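Glutamine amido transferase (Methylobacillus flagellatus, PDB 3M3P) belongs to the glutamine amidotransferase family, whose domain is built on an open alpha/beta fold around a central mixed beta sheet. Local coordinates at residues 10-13 / 14-17; 58-61 / 62-65. All coordinates share one frame; numbering follows the deposited sequence.

Interaction 1 of 2, residues 10-13 / 14-17; sequences QFSA and SEGP
Q10 and E15 meet where the loop leaving strand 6-10 doubles back before helix 18-26, a compact example of a glutamine side chain filling the inside of a loop. CG of Q10 lies anti to the backbone nitrogen (chi1 -170°), and the chain runs out extended beneath the returning backbone. There its CG sits 3.2 Å from O of E15, while the amide passes CA of G16 and its OE1 comes 3.6 Å from CD of P17, the side chains of Q10 and P17 crossing at about a right angle. The rotation of the amide is fixed by NE2, which gives a 2.9 Å bond to O of S12, with an N-H...O angle of 166°, lying in the plane of both the amide and the carbonyl. A water next to CG of Q10 bridges the two limbs of the loop, accepting from N of F11 and donating to O of E15. The buried side chain of Q10 is backed by V33 and R35 of strand 31-35.

The contact loosens around S12, S14 and E15. OG of S12 is approached by the N-H groups of S14 and E15, each 3.4 Å away and bent to about 130°, so both bonds are weak. A second water adds a firmer tie there, 2.6 Å from OG of S12 and also bonded to OG of S14 and to OE2 of E15, to which it donates.

The chemistry thus implies a loop tied on the inside mainly by one nearly straight amide bond, and around S12 by weak N-H contacts and a shared water.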
# COMPACT_ATOMS: atom_id res chain seq x y z
N GLN A 10 -9.03 4.69 4.26
CA GLN A 10 -8.47 4.15 5.49
C GLN A 10 -9.47 3.17 6.09
O GLN A 10 -10.69 3.33 5.96
CB GLN A 10 -8.22 5.34 6.41
CG GLN A 10 -7.42 5.09 7.68
CD GLN A 10 -6.87 6.38 8.31
OE1 GLN A 10 -6.51 7.41 7.62
NE2 GLN A 10 -6.73 6.29 9.60
N PHE A 11 -8.96 2.11 6.71
CA PHE A 11 -9.76 0.97 7.16
C PHE A 11 -9.79 0.83 8.67
O PHE A 11 -10.62 0.09 9.21
CB PHE A 11 -9.25 -0.28 6.51
CG PHE A 11 -9.31 -0.22 5.02
CD1 PHE A 11 -10.51 -0.52 4.35
CD2 PHE A 11 -8.20 0.13 4.28
CE1 PHE A 11 -10.56 -0.50 3.01
CE2 PHE A 11 -8.28 0.17 2.87
CZ PHE A 11 -9.44 -0.19 2.28
N SER A 12 -8.96 1.61 9.36
CA SER A 12 -8.92 1.63 10.83
C SER A 12 -8.29 2.94 11.32
O SER A 12 -7.66 3.69 10.56
CB SER A 12 -8.13 0.49 11.42
OG SER A 12 -6.75 0.74 11.29
N ALA A 13 -8.42 3.20 12.61
CA ALA A 13 -7.85 4.41 13.19
C ALA A 13 -6.33 4.37 13.21
O ALA A 13 -5.69 5.43 13.17
CB ALA A 13 -8.35 4.59 14.62
N SER A 14 -5.75 3.19 13.36
CA SER A 14 -4.31 3.08 13.60
C SER A 14 -3.47 3.04 12.33
O SER A 14 -2.25 3.21 12.39
CB SER A 14 -3.94 1.88 14.44
OG SER A 14 -4.35 0.67 13.79
N GLU A 15 -4.13 2.83 11.21
CA GLU A 15 -3.44 2.67 9.93
C GLU A 15 -3.68 3.88 9.03
O GLU A 15 -4.48 3.83 8.08
CB GLU A 15 -3.83 1.34 9.26
CG GLU A 15 -3.28 0.12 10.03
CD GLU A 15 -3.38 -1.17 9.23
OE1 GLU A 15 -2.65 -1.27 8.23
OE2 GLU A 15 -4.22 -2.00 9.57
N GLY A 16 -2.99 4.97 9.34
CA GLY A 16 -3.20 6.23 8.62
C GLY A 16 -2.28 6.34 7.42
O GLY A 16 -1.54 5.39 7.07
N PRO A 17 -2.31 7.51 6.77
CA PRO A 17 -1.51 7.69 5.56
C PRO A 17 0.01 7.62 5.76
O PRO A 17 0.76 7.40 4.80
CB PRO A 17 -1.91 9.09 5.10
CG PRO A 17 -3.20 9.31 5.70
CD PRO A 17 -3.17 8.65 7.03
O HOH W 1 -6.22 2.07 7.02
O HOH W 2 -5.59 -1.50 11.85

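Interaction 2 of 2, residues 58-61 / 62-65; sequences PMSA and NDDL
One carboxylate oxygen reaches back over the chain in an uncommon way: OD2 of D63 accepts the backbone N-H of S60 at 3.0 Å, yet the donor stands well above the carboxylate plane, 68° out of it. CG of D63 lies anti to its carbonyl carbon (chi1 -73°), which turns the carboxylate toward the start of the turn. OD1 consequently lies beside CB of S60, and OD2 also touches CB of M59.

The same two residues are joined a second time through the backbone, N of D63 giving a 2.9 Å bond to O of S60. This closes a type I beta turn from S60 to D63, in the loop that follows strand 51-54 and precedes helix 68-81 of the amidotransferase domain. Nested in it is an ST turn: OG of S60, anti to the backbone nitrogen, receives the N-H of N62 at 3.0 Å and 164°. Within the turn S60 is therefore gripped at N, O and OG, the first two by D63 and the last by N62. Its hydroxyl has a further partner in OE1 of Q142.

The side chain of N62 stands beside that hydroxyl, its CB 3.6 Å from OG of S60. Its amide is tied to other parts of the fold, OD1 to K97 and ND2 to the carbonyl of V103, while a water bonded to ND2 makes a weak contact with OG of S60. The ends of the selenomethionine M59 and of L65 face each other, but the modelled approach is too close to be trusted and M59 has a second conformer, so the detail is doubtful. M59 also packs on W67 and L90, and CB of A61 rests on L90 and L94 of helix 90-98.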
# COMPACT_ATOMS: atom_id res chain seq x y z
N PRO A 58 -7.25 -4.21 9.29
CA PRO A 58 -7.34 -5.41 10.14
C PRO A 58 -8.44 -6.36 9.73
O PRO A 58 -9.32 -6.77 10.54
CB PRO A 58 -7.60 -4.84 11.54
CG PRO A 58 -8.44 -3.65 11.25
CD PRO A 58 -7.90 -3.04 9.95
N MSE A 59 -8.49 -6.62 8.44
CA MSE A 59 -9.49 -7.51 7.86
C MSE A 59 -8.92 -8.14 6.64
O MSE A 59 -7.97 -7.65 6.06
CB MSE A 59 -10.65 -6.71 7.39
CG MSE A 59 -10.17 -5.52 6.64
SE MSE A 59 -11.64 -4.58 5.95
CE MSE A 59 -11.92 -5.83 4.42
N SER A 60 -9.53 -9.24 6.22
CA SER A 60 -9.17 -9.86 4.98
C SER A 60 -9.89 -9.20 3.83
O SER A 60 -11.08 -8.84 3.92
CB SER A 60 -9.55 -11.35 5.01
OG SER A 60 -9.46 -11.96 3.73
N ALA A 61 -9.22 -9.10 2.67
CA ALA A 61 -9.84 -8.66 1.46
C ALA A 61 -11.07 -9.50 1.08
O ALA A 61 -11.89 -9.06 0.25
CB ALA A 61 -8.82 -8.74 0.30
N ASN A 62 -11.18 -10.71 1.63
CA ASN A 62 -12.29 -11.61 1.34
C ASN A 62 -13.48 -11.46 2.28
O ASN A 62 -14.49 -12.15 2.13
CB ASN A 62 -11.84 -13.07 1.32
CG ASN A 62 -10.73 -13.30 0.29
OD1 ASN A 62 -10.81 -12.81 -0.84
ND2 ASN A 62 -9.70 -14.04 0.68
N ASP A 63 -13.35 -10.60 3.26
CA ASP A 63 -14.41 -10.45 4.27
C ASP A 63 -15.62 -9.75 3.67
O ASP A 63 -15.54 -8.95 2.74
CB ASP A 63 -13.88 -9.68 5.50
CG ASP A 63 -12.92 -10.49 6.39
OD1 ASP A 63 -12.85 -11.69 6.22
OD2 ASP A 63 -12.27 -9.82 7.24
N ASP A 64 -16.78 -10.06 4.22
CA ASP A 64 -18.07 -9.61 3.69
C ASP A 64 -18.49 -8.33 4.40
O ASP A 64 -19.16 -8.33 5.45
CB ASP A 64 -19.08 -10.74 3.95
CG ASP A 64 -20.40 -10.51 3.35
OD1 ASP A 64 -20.58 -9.66 2.46
OD2 ASP A 64 -21.31 -11.33 3.75
N LEU A 65 -18.01 -7.22 3.86
CA LEU A 65 -18.17 -5.89 4.46
C LEU A 65 -19.10 -5.03 3.61
O LEU A 65 -19.17 -5.20 2.38
CB LEU A 65 -16.81 -5.22 4.63
CG LEU A 65 -16.01 -5.97 5.74
CD1 LEU A 65 -14.58 -5.91 5.58
CD2 LEU A 65 -16.52 -5.51 7.16
O HOH W 3 -9.73 -15.35 3.32

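Overall arrangement
Interactions 1 and 2 illustrate how loops following neighbouring parallel strands of a central sheet come together: strands 6-10 and 51-54 are adjacent, and the first loop ends before the second begins. Their centres are about 15 Å apart, but P58 bridges the gap by packing, its CD lying 3.8 Å from CB of S12 and its N 3.8 Å from OE2 of E15. Both also rest on shared neighbours, F11 and M59 each touching W67 and L90. The side chain of E15 approaches, but does not reach, a sequence pattern (G87, C89, G91) consistent with a nucleophile elbow; if it is one, as expected for this family, interaction 1 lies close to the likely active-site region.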